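Local structure of cGAS/DncV-like nucleotidyltransferase in E. coli homolog (6E0O) at residues Lys197-Asn200 with Tyr201-Asp205; Asn212-Ser216 with Phe217-Cys221; Ser271-Thr274 with Arg275-Leu279; Gln238-Arg241 with Asn242-Lys246. The protein synthesises cyclic dinucleotide second messengers from nucleoside triphosphates, with magnesium as cofactor, as the signalling enzyme of a CBASS antiphage defence system. One frame throughout, in Å; residues are numbered along the deposited sequence.

Interaction 1: Lys197-Asn200 with Tyr201-Asp205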
loop_
_atom_site.group_PDB
_atom_site.type_symbol
_atom_site.label_atom_id
_atom_site.label_comp_id
_atom_site.label_asym_id
_atom_site.label_seq_id
_atom_site.Cartn_x
_atom_site.Cartn_y
_atom_site.Cartn_z
ATOM N N LYS A 197 7.263 -0.188 -9.144
ATOM C CA LYS A 197 6.460 -1.389 -8.913
ATOM C C LYS A 197 6.465 -2.298 -10.138
ATOM O O LYS A 197 6.538 -3.526 -10.010
ATOM C CB LYS A 197 5.033 -1.009 -8.504
ATOM C CG LYS A 197 4.938 -0.417 -7.094
ATOM C CD LYS A 197 3.517 -0.030 -6.709
ATOM C CE LYS A 197 2.605 -1.227 -6.562
ATOM N NZ LYS A 197 1.305 -0.838 -5.939
ATOM N N VAL A 198 6.377 -1.720 -11.337
ATOM C CA VAL A 198 6.477 -2.525 -12.553
ATOM C C VAL A 198 7.818 -3.247 -12.601
ATOM O O VAL A 198 7.889 -4.447 -12.886
ATOM C CB VAL A 198 6.276 -1.645 -13.794
ATOM C CG1 VAL A 198 6.717 -2.387 -15.059
ATOM C CG2 VAL A 198 4.834 -1.203 -13.908
ATOM N N VAL A 199 8.905 -2.523 -12.331
ATOM C CA VAL A 199 10.224 -3.147 -12.354
ATOM C C VAL A 199 10.317 -4.238 -11.291
ATOM O O VAL A 199 10.886 -5.310 -11.531
ATOM C CB VAL A 199 11.327 -2.082 -12.215
ATOM C CG1 VAL A 199 12.685 -2.742 -12.111
ATOM C CG2 VAL A 199 11.284 -1.117 -13.396
ATOM N N ASN A 200 9.774 -3.976 -10.101
ATOM C CA ASN A 200 9.743 -4.992 -9.050
ATOM C C ASN A 200 9.079 -6.277 -9.543
ATOM O O ASN A 200 9.632 -7.375 -9.391
ATOM C CB ASN A 200 9.019 -4.428 -7.825
ATOM C CG ASN A 200 9.097 -5.329 -6.618
ATOM O OD1 ASN A 200 10.096 -6.002 -6.384
ATOM N ND2 ASN A 200 8.034 -5.341 -5.836
ATOM N N TYR A 201 7.883 -6.178 -10.133
ATOM C CA TYR A 201 7.196 -7.378 -10.600
ATOM C C TYR A 201 8.001 -8.093 -11.682
ATOM O O TYR A 201 8.046 -9.330 -11.728
ATOM C CB TYR A 201 5.808 -7.020 -11.125
ATOM C CG TYR A 201 4.824 -6.631 -10.042
ATOM C CD1 TYR A 201 4.697 -7.383 -8.876
ATOM C CD2 TYR A 201 4.023 -5.511 -10.184
ATOM C CE1 TYR A 201 3.801 -7.023 -7.887
ATOM C CE2 TYR A 201 3.123 -5.145 -9.205
ATOM C CZ TYR A 201 3.016 -5.900 -8.058
ATOM O OH TYR A 201 2.119 -5.527 -7.083
ATOM N N ARG A 202 8.640 -7.327 -12.574
ATOM C CA ARG A 202 9.458 -7.939 -13.620
ATOM C C ARG A 202 10.653 -8.673 -13.030
ATOM O O ARG A 202 10.969 -9.794 -13.449
ATOM C CB ARG A 202 9.916 -6.881 -14.619
ATOM C CG ARG A 202 8.803 -6.414 -15.528
ATOM C CD ARG A 202 9.170 -5.144 -16.279
ATOM N NE ARG A 202 8.225 -4.901 -17.358
ATOM C CZ ARG A 202 8.483 -5.074 -18.653
ATOM N NH1 ARG A 202 9.682 -5.463 -19.067
ATOM N NH2 ARG A 202 7.539 -4.826 -19.541
ATOM N N LEU A 203 11.326 -8.057 -12.056
ATOM C CA LEU A 203 12.464 -8.698 -11.415
ATOM C C LEU A 203 12.035 -9.945 -10.657
ATOM O O LEU A 203 12.749 -10.954 -10.657
ATOM C CB LEU A 203 13.156 -7.708 -10.486
ATOM C CG LEU A 203 13.866 -6.535 -11.159
ATOM C CD1 LEU A 203 14.263 -5.515 -10.110
ATOM C CD2 LEU A 203 15.083 -7.013 -11.932
ATOM N N ILE A 204 10.868 -9.905 -10.012
ATOM C CA ILE A 204 10.352 -11.095 -9.334
ATOM C C ILE A 204 10.057 -12.190 -10.354
ATOM O O ILE A 204 10.439 -13.349 -10.176
ATOM C CB ILE A 204 9.100 -10.741 -8.507
ATOM C CG1 ILE A 204 9.462 -9.790 -7.365
ATOM C CG2 ILE A 204 8.426 -12.012 -7.960
ATOM C CD1 ILE A 204 8.255 -9.157 -6.705
ATOM N N ASP A 205 9.364 -11.833 -11.438
ATOM C CA ASP A 205 9.005 -12.823 -12.452
ATOM C C ASP A 205 10.243 -13.455 -13.074
ATOM O O ASP A 205 10.242 -14.647 -13.408
ATOM C CB ASP A 205 8.148 -12.171 -13.539
ATOM C CG ASP A 205 6.747 -11.856 -13.070
ATOM O OD1 ASP A 205 6.381 -12.287 -11.957
ATOM O OD2 ASP A 205 6.011 -11.171 -13.810
#

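Interaction 2: Asn212-Ser216 with Phe217-Cys221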
loop_
_atom_site.group_PDB
_atom_site.type_symbol
_atom_site.label_atom_id
_atom_site.label_comp_id
_atom_site.label_asym_id
_atom_site.label_seq_id
_atom_site.Cartn_x
_atom_site.Cartn_y
_atom_site.Cartn_z
ATOM N N ASN A 212 9.586 -10.847 -1.767
ATOM C CA ASN A 212 9.422 -10.022 -0.574
ATOM C C ASN A 212 10.645 -9.162 -0.265
ATOM O O ASN A 212 10.751 -8.638 0.852
ATOM C CB ASN A 212 9.059 -10.875 0.648
ATOM C CG ASN A 212 10.133 -11.888 1.003
ATOM O OD1 ASN A 212 11.152 -12.009 0.319
ATOM N ND2 ASN A 212 9.911 -12.616 2.090
ATOM N N LEU A 213 11.578 -9.004 -1.211
ATOM C CA LEU A 213 12.681 -8.071 -0.997
ATOM C C LEU A 213 12.144 -6.691 -0.644
ATOM O O LEU A 213 12.598 -6.053 0.313
ATOM C CB LEU A 213 13.574 -7.999 -2.236
ATOM C CG LEU A 213 14.752 -7.026 -2.110
ATOM C CD1 LEU A 213 15.718 -7.463 -1.011
ATOM C CD2 LEU A 213 15.477 -6.895 -3.452
ATOM N N VAL A 214 11.166 -6.215 -1.411
ATOM C CA VAL A 214 10.495 -4.955 -1.126
ATOM C C VAL A 214 9.002 -5.128 -1.373
ATOM O O VAL A 214 8.576 -5.917 -2.220
ATOM C CB VAL A 214 11.041 -3.779 -1.976
ATOM C CG1 VAL A 214 12.527 -3.578 -1.726
ATOM C CG2 VAL A 214 10.738 -4.005 -3.450
ATOM N N SER A 215 8.211 -4.396 -0.612
ATOM C CA SER A 215 6.769 -4.360 -0.781
ATOM C C SER A 215 6.391 -3.049 -1.458
ATOM O O SER A 215 7.189 -2.113 -1.554
ATOM C CB SER A 215 6.096 -4.410 0.591
ATOM O OG SER A 215 6.386 -3.202 1.281
ATOM N N SER A 216 5.139 -2.974 -1.908
ATOM C CA SER A 216 4.622 -1.724 -2.454
ATOM C C SER A 216 4.738 -0.597 -1.439
ATOM O O SER A 216 5.143 0.518 -1.778
ATOM C CB SER A 216 3.159 -1.882 -2.877
ATOM O OG SER A 216 2.594 -0.613 -3.197
ATOM N N PHE A 217 4.389 -0.875 -0.181
ATOM C CA PHE A 217 4.501 0.134 0.863
ATOM C C PHE A 217 5.930 0.645 0.965
ATOM O O PHE A 217 6.167 1.854 1.085
ATOM C CB PHE A 217 4.047 -0.466 2.197
ATOM C CG PHE A 217 4.178 0.471 3.360
ATOM C CD1 PHE A 217 3.213 1.435 3.597
ATOM C CD2 PHE A 217 5.261 0.390 4.217
ATOM C CE1 PHE A 217 3.328 2.295 4.661
ATOM C CE2 PHE A 217 5.380 1.260 5.284
ATOM C CZ PHE A 217 4.411 2.209 5.503
ATOM N N PHE A 218 6.896 -0.269 0.956
ATOM C CA PHE A 218 8.296 0.114 1.083
ATOM C C PHE A 218 8.714 1.000 -0.081
ATOM O O PHE A 218 9.350 2.041 0.118
ATOM C CB PHE A 218 9.122 -1.166 1.162
ATOM C CG PHE A 218 10.540 -0.988 1.620
ATOM C CD1 PHE A 218 10.836 -0.451 2.855
ATOM C CD2 PHE A 218 11.580 -1.442 0.836
ATOM C CE1 PHE A 218 12.140 -0.337 3.281
ATOM C CE2 PHE A 218 12.879 -1.325 1.261
ATOM C CZ PHE A 218 13.153 -0.793 2.496
ATOM N N ILE A 219 8.342 0.617 -1.305
ATOM C CA ILE A 219 8.667 1.437 -2.473
ATOM C C ILE A 219 8.062 2.830 -2.324
ATOM O O ILE A 219 8.725 3.848 -2.561
ATOM C CB ILE A 219 8.198 0.741 -3.766
ATOM C CG1 ILE A 219 8.992 -0.547 -3.993
ATOM C CG2 ILE A 219 8.304 1.691 -4.963
ATOM C CD1 ILE A 219 8.506 -1.380 -5.167
ATOM N N GLU A 220 6.784 2.892 -1.931
ATOM C CA GLU A 220 6.125 4.183 -1.777
ATOM C C GLU A 220 6.864 5.066 -0.788
ATOM O O GLU A 220 7.044 6.268 -1.034
ATOM C CB GLU A 220 4.680 3.986 -1.329
ATOM C CG GLU A 220 3.798 3.453 -2.439
ATOM C CD GLU A 220 2.374 3.215 -2.018
ATOM O OE1 GLU A 220 1.733 4.115 -1.437
ATOM O OE2 GLU A 220 1.899 2.102 -2.285
ATOM N N CYS A 221 7.311 4.488 0.332
ATOM C CA CYS A 221 8.022 5.274 1.334
ATOM C C CYS A 221 9.391 5.715 0.828
ATOM O O CYS A 221 9.809 6.847 1.085
ATOM C CB CYS A 221 8.171 4.473 2.628
ATOM S SG CYS A 221 6.632 4.156 3.542
#

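Interaction 3: Ser271-Thr274 with Arg275-Leu279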
loop_
_atom_site.group_PDB
_atom_site.type_symbol
_atom_site.label_atom_id
_atom_site.label_comp_id
_atom_site.label_asym_id
_atom_site.label_seq_id
_atom_site.Cartn_x
_atom_site.Cartn_y
_atom_site.Cartn_z
ATOM N N SER A 271 10.346 -2.485 12.468
ATOM C CA SER A 271 10.229 -3.039 11.130
ATOM C C SER A 271 11.434 -3.879 10.767
ATOM O O SER A 271 12.576 -3.422 10.930
ATOM C CB SER A 271 10.099 -1.951 10.080
ATOM O OG SER A 271 10.166 -2.585 8.812
ATOM N N PRO A 272 11.230 -5.078 10.219
ATOM C CA PRO A 272 12.380 -5.894 9.799
ATOM C C PRO A 272 13.039 -5.460 8.494
ATOM O O PRO A 272 14.139 -5.943 8.211
ATOM C CB PRO A 272 11.788 -7.304 9.662
ATOM C CG PRO A 272 10.356 -7.044 9.300
ATOM C CD PRO A 272 9.950 -5.792 10.049
ATOM N N ARG A 273 12.416 -4.612 7.673
ATOM C CA ARG A 273 13.055 -4.207 6.423
ATOM C C ARG A 273 14.205 -3.251 6.717
ATOM O O ARG A 273 14.206 -2.532 7.718
ATOM C CB ARG A 273 12.046 -3.601 5.439
ATOM C CG ARG A 273 11.160 -4.669 4.748
ATOM C CD ARG A 273 10.731 -4.299 3.311
ATOM N NE ARG A 273 10.209 -5.468 2.591
ATOM C CZ ARG A 273 8.981 -5.955 2.737
ATOM N NH1 ARG A 273 8.130 -5.367 3.565
ATOM N NH2 ARG A 273 8.601 -7.034 2.055
ATOM N N THR A 274 15.210 -3.271 5.853
ATOM C CA THR A 274 16.448 -2.562 6.123
ATOM C C THR A 274 16.856 -1.671 4.955
ATOM O O THR A 274 16.377 -1.809 3.826
ATOM C CB THR A 274 17.596 -3.552 6.358
ATOM O OG1 THR A 274 17.903 -4.176 5.102
ATOM C CG2 THR A 274 17.227 -4.618 7.396
ATOM N N ARG A 275 17.783 -0.754 5.249
ATOM C CA ARG A 275 18.380 0.054 4.195
ATOM C C ARG A 275 19.095 -0.810 3.165
ATOM O O ARG A 275 19.143 -0.452 1.983
ATOM C CB ARG A 275 19.344 1.071 4.799
ATOM C CG ARG A 275 18.660 2.130 5.647
ATOM C CD ARG A 275 19.667 3.066 6.270
ATOM N NE ARG A 275 19.061 4.046 7.162
ATOM C CZ ARG A 275 18.699 3.800 8.416
ATOM N NH1 ARG A 275 18.861 2.594 8.935
ATOM N NH2 ARG A 275 18.164 4.759 9.152
ATOM N N GLN A 276 19.669 -1.936 3.594
ATOM C CA GLN A 276 20.328 -2.832 2.656
ATOM C C GLN A 276 19.335 -3.403 1.651
ATOM O O GLN A 276 19.659 -3.551 0.464
ATOM C CB GLN A 276 21.039 -3.937 3.427
ATOM C CG GLN A 276 21.707 -4.955 2.533
ATOM C CD GLN A 276 22.762 -4.357 1.627
ATOM O OE1 GLN A 276 23.559 -3.498 2.031
ATOM N NE2 GLN A 276 22.793 -4.827 0.387
ATOM N N ASP A 277 18.122 -3.739 2.102
ATOM C CA ASP A 277 17.089 -4.186 1.171
ATOM C C ASP A 277 16.843 -3.135 0.096
ATOM O O ASP A 277 16.743 -3.450 -1.094
ATOM C CB ASP A 277 15.773 -4.441 1.910
ATOM C CG ASP A 277 15.839 -5.599 2.876
ATOM O OD1 ASP A 277 16.653 -6.519 2.649
ATOM O OD2 ASP A 277 15.072 -5.582 3.871
ATOM N N ALA A 278 16.714 -1.875 0.512
ATOM C CA ALA A 278 16.466 -0.794 -0.433
ATOM C C ALA A 278 17.658 -0.573 -1.357
ATOM O O ALA A 278 17.482 -0.329 -2.553
ATOM C CB ALA A 278 16.151 0.479 0.340
ATOM N N LEU A 279 18.876 -0.621 -0.810
ATOM C CA LEU A 279 20.073 -0.460 -1.628
ATOM C C LEU A 279 20.154 -1.537 -2.699
ATOM O O LEU A 279 20.402 -1.242 -3.875
ATOM C CB LEU A 279 21.302 -0.515 -0.734
ATOM C CG LEU A 279 22.656 -0.410 -1.434
ATOM C CD1 LEU A 279 22.804 0.930 -2.114
ATOM C CD2 LEU A 279 23.751 -0.632 -0.402
HETATM O O HOH W 1 14.732 -7.535 5.698
HETATM O O HOH W 2 18.531 -6.827 4.630
#

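Interaction 4: Gln238-Arg241 with Asn242-Lys246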
loop_
_atom_site.group_PDB
_atom_site.type_symbol
_atom_site.label_atom_id
_atom_site.label_comp_id
_atom_site.label_asym_id
_atom_site.label_seq_id
_atom_site.Cartn_x
_atom_site.Cartn_y
_atom_site.Cartn_z
ATOM N N GLN A 238 15.051 11.171 -16.805
ATOM C CA GLN A 238 15.968 11.813 -15.870
ATOM C C GLN A 238 15.404 11.814 -14.452
ATOM O O GLN A 238 16.159 11.700 -13.477
ATOM C CB GLN A 238 16.319 13.228 -16.325
ATOM C CG GLN A 238 17.543 13.771 -15.612
ATOM C CD GLN A 238 18.847 13.051 -16.009
ATOM O OE1 GLN A 238 18.882 12.215 -16.924
ATOM N NE2 GLN A 238 19.917 13.368 -15.308
ATOM N N THR A 239 14.081 11.961 -14.308
ATOM C CA THR A 239 13.490 11.892 -12.975
ATOM C C THR A 239 13.740 10.529 -12.349
ATOM O O THR A 239 14.118 10.429 -11.178
ATOM C CB THR A 239 11.986 12.175 -13.034
ATOM O OG1 THR A 239 11.768 13.533 -13.415
ATOM C CG2 THR A 239 11.331 11.911 -11.680
ATOM N N LEU A 240 13.520 9.463 -13.122
ATOM C CA LEU A 240 13.718 8.113 -12.601
ATOM C C LEU A 240 15.177 7.889 -12.242
ATOM O O LEU A 240 15.483 7.287 -11.209
ATOM C CB LEU A 240 13.231 7.086 -13.619
ATOM C CG LEU A 240 13.323 5.607 -13.230
ATOM C CD1 LEU A 240 12.525 5.300 -11.976
ATOM C CD2 LEU A 240 12.856 4.762 -14.413
ATOM N N ARG A 241 16.094 8.398 -13.068
ATOM C CA ARG A 241 17.509 8.359 -12.719
ATOM C C ARG A 241 17.755 9.066 -11.393
ATOM O O ARG A 241 18.416 8.524 -10.497
ATOM C CB ARG A 241 18.337 9.013 -13.824
ATOM C CG ARG A 241 19.816 8.803 -13.653
ATOM C CD ARG A 241 20.604 9.633 -14.654
ATOM N NE ARG A 241 21.974 9.147 -14.780
ATOM C CZ ARG A 241 22.973 9.496 -13.983
ATOM N NH1 ARG A 241 22.765 10.347 -12.985
ATOM N NH2 ARG A 241 24.180 8.984 -14.189
ATOM N N ASN A 242 17.211 10.277 -11.243
ATOM C CA ASN A 242 17.402 11.024 -10.003
ATOM C C ASN A 242 16.870 10.251 -8.800
ATOM O O ASN A 242 17.508 10.222 -7.742
ATOM C CB ASN A 242 16.661 12.358 -10.064
ATOM C CG ASN A 242 17.303 13.365 -10.972
ATOM O OD1 ASN A 242 18.423 13.181 -11.452
ATOM N ND2 ASN A 242 16.599 14.464 -11.200
ATOM N N VAL A 243 15.687 9.641 -8.939
ATOM C CA VAL A 243 15.065 8.907 -7.841
ATOM C C VAL A 243 15.941 7.739 -7.417
ATOM O O VAL A 243 16.210 7.541 -6.224
ATOM C CB VAL A 243 13.660 8.434 -8.263
ATOM C CG1 VAL A 243 13.129 7.361 -7.318
ATOM C CG2 VAL A 243 12.692 9.609 -8.292
ATOM N N ILE A 244 16.377 6.932 -8.386
ATOM C CA ILE A 244 17.169 5.748 -8.057
ATOM C C ILE A 244 18.492 6.158 -7.417
ATOM O O ILE A 244 18.903 5.607 -6.387
ATOM C CB ILE A 244 17.370 4.859 -9.298
ATOM C CG1 ILE A 244 16.022 4.302 -9.770
ATOM C CG2 ILE A 244 18.362 3.752 -8.993
ATOM C CD1 ILE A 244 16.056 3.601 -11.121
ATOM N N VAL A 245 19.186 7.131 -8.023
ATOM C CA VAL A 245 20.476 7.555 -7.484
ATOM C C VAL A 245 20.310 8.112 -6.075
ATOM O O VAL A 245 21.107 7.818 -5.176
ATOM C CB VAL A 245 21.139 8.585 -8.418
ATOM C CG1 VAL A 245 22.371 9.200 -7.748
ATOM C CG2 VAL A 245 21.516 7.945 -9.741
ATOM N N LYS A 246 19.274 8.925 -5.853
ATOM C CA LYS A 246 19.093 9.530 -4.537
ATOM C C LYS A 246 18.845 8.471 -3.467
ATOM O O LYS A 246 19.455 8.509 -2.393
ATOM C CB LYS A 246 17.950 10.542 -4.576
ATOM C CG LYS A 246 17.646 11.204 -3.235
ATOM C CD LYS A 246 18.842 11.898 -2.622
ATOM C CE LYS A 246 18.443 12.737 -1.411
ATOM N NZ LYS A 246 19.619 13.034 -0.530
HETATM O O HOH W 3 19.790 15.043 -12.953
HETATM O O HOH W 4 20.700 11.614 -11.588
#

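Interaction 1: Lys197-Asn200 with Tyr201-Asp205
Val199 and Leu203 lie side by side on the last turns of the α-helix 188-205, pointing the same way, with Val199 CG1 3.8 Å from Leu203 CD1. The apolar pair sits against helix 275-289, where Leu203 meets Lys284 and Tyr288. The Asn200 side chain, with CG anti to the backbone N (chi1 -172°), crosses that of Ile204 obliquely and meets its end, OD1 lying 3.7 Å from Ile204 CD1. The backbone bonds are regular i to i+4 links: Tyr201 N donates to Lys197 O, Arg202 N to Val198 O, Leu203 N to Val199 O (2.8 Å) and Ile204 N to Asn200 O. Among the polar groups, Lys197 belongs to the probable GTP-binding site. Its NZ bonds to Thr54 O and to the bound nucleotide, which Tyr201 also packs against. In one of its two conformers, Tyr201 brings CD2 within 3.2 Å of Lys197 O, the ring meeting that carbonyl obliquely. The guanidinium of Arg202 is held by Tyr288 through NH1, and both Arg202 and Val198 touch Trp11. Val198 runs alongside the extended aliphatic chain of the arginine, its CG1 3.7 Å from Arg202 NE.

Interaction 2: Asn212-Ser216 with Phe217-Cys221
Ser215 caps the N-terminus of helix 216-224: its OG accepts from Phe218 N at 3.0 Å, with an N-H...O angle of 161°. The hydroxyl lies between its own backbone N and carbonyl carbon (chi1 67°), a rotation that aims it at the first turn. The same residue's carbonyl accepts from Ile219 N, and Ser216 O takes Glu220 N at 2.9 Å. The extended Glu220 chain, with CG beside its backbone N, brings OE2 to 2.9 Å from Ser216 OG in one of the serine's two conformers. Both side chains have firm partners beyond this turn, Ser216 OG bonding to Lys197 NZ and the bound nucleotide, and Glu220 OE1 to His174. Outside the polar core, Val214 spreads its two methyls over the start of the helix. Its CG1 reaches the edge of the Phe218 ring, 3.5 Å from CD2, while Val214 CG2 lies 3.8 Å from Ile219 CD1; the valine crosses each partner at about a right angle. Phe217 turns one ring face to Cys221 SG, 3.5 Å above the plane and offset toward the rim. This is a serine N-cap with a hydrophobic staple between Val214 and Ile219, opening a buried helix whose first residue, Ser216, belongs to the probable GTP-binding site.

Interaction 3: Ser271-Thr274 with Arg275-Leu279
Asp277 OD2 is gripped by two donors: the backbone N of Thr274, at 3.0 Å, and a water at 2.7 Å that also donates to Pro272 O. The amide approaches from above the carboxylate plane, 48° out of it. In return, Thr274 OG1 accepts from Asp277 N, 3.0 Å away with an N-H...O angle of 160°. These reciprocal bonds form a capping box at the start of helix 275-289, with Thr274 as the N-cap. With chi1 at 70° the threonine hydroxyl faces into the first turn and its methyl takes the place anti to the carbonyl carbon, while Asp277 directs its carboxylate back toward the cap. A second water spans the two side chains, donating to Asp277 OD1 and lying 2.8 Å from Thr274 OG1. The first helical backbone bond, from Ala278 N to Thr274 O, is weak at 3.3 Å. Ser271 OG accepts from Arg273 N in an ST turn just before the cap.

Arg273 crosses Asp277 at about a right angle, and its CB lies 3.9 Å from OD2. Its guanidinium is turned to the loop carbonyls of Asn212 and, weakly, Leu213, and it packs on the bound nucleotide. Arg275 leaves the cap in the other direction, bonding through NE to Ala255 O.

The box thus gives two backbone amides near the helix start side-chain acceptors, and the carboxylate at the positive end of the helix dipole would probably be stabilised in its ionised form.

Interaction 4: Gln238-Arg241 with Asn242-Lys246
Asn242 OD1 accepts from two waters, each 2.8 Å away, that link it to Gln238, one turn back, and to the neighbouring Arg241. One water takes a hydrogen bond from Gln238 NE2 at 2.9 Å; the other takes one from Arg241 NH1 and lies in the guanidinium plane, at its edge. The side chains of Gln238 and Asn242 do not bond directly: Gln238 NE2 and Asn242 OD1 stand 4.1 Å apart, with the two amide planes nearly perpendicular at 84°. Asn242 ND2 is satisfied by Gln230 O and Arg241 NH2 by Gln292 O. Thr239 OG1 is engaged with both Ile232 N and Asn235 O. All four backbone carbonyls from Gln238 to Arg241 accept i+4 amides, the bond from Asn242 N to Gln238 O being 2.8 Å long. Asn242 CG, set beside its own N (chi1 -73°), lies 3.2 Å from Gln238 O. On the apolar side, Leu240 CG meets Ile244 CD1 at 4.0 Å, and both residues pack on Leu289. Val245 CG2 comes to 3.2 Å from Arg241 O and lies obliquely to the guanidinium. Such a division is broadly that of an amphipathic α-helix, here helix 236-252, with apolar residues packed on helices 188-205 and 275-289 and water-bridged polar side chains beside them.

In the fold
Interaction 2 is the buried member of the set; interactions 1 and 4 are partly buried, and interaction 3 lies at the surface. Interactions 1 and 4 lie within continuous helices, where regular backbone bonds are joined by side-chain packing, whereas 2 and 3 are helix starts capped by a hydroxyl. The surface cap adds a carboxylate and two waters, while the buried one adds an apolar staple. Interaction 2 touches both 1 and 3, through a lysine on one side and an arginine on the other, and so sits between them next to the nucleotide. Interaction 4 touches none of the others and is about 23 Å at its nearest atom from the bound nucleic acid.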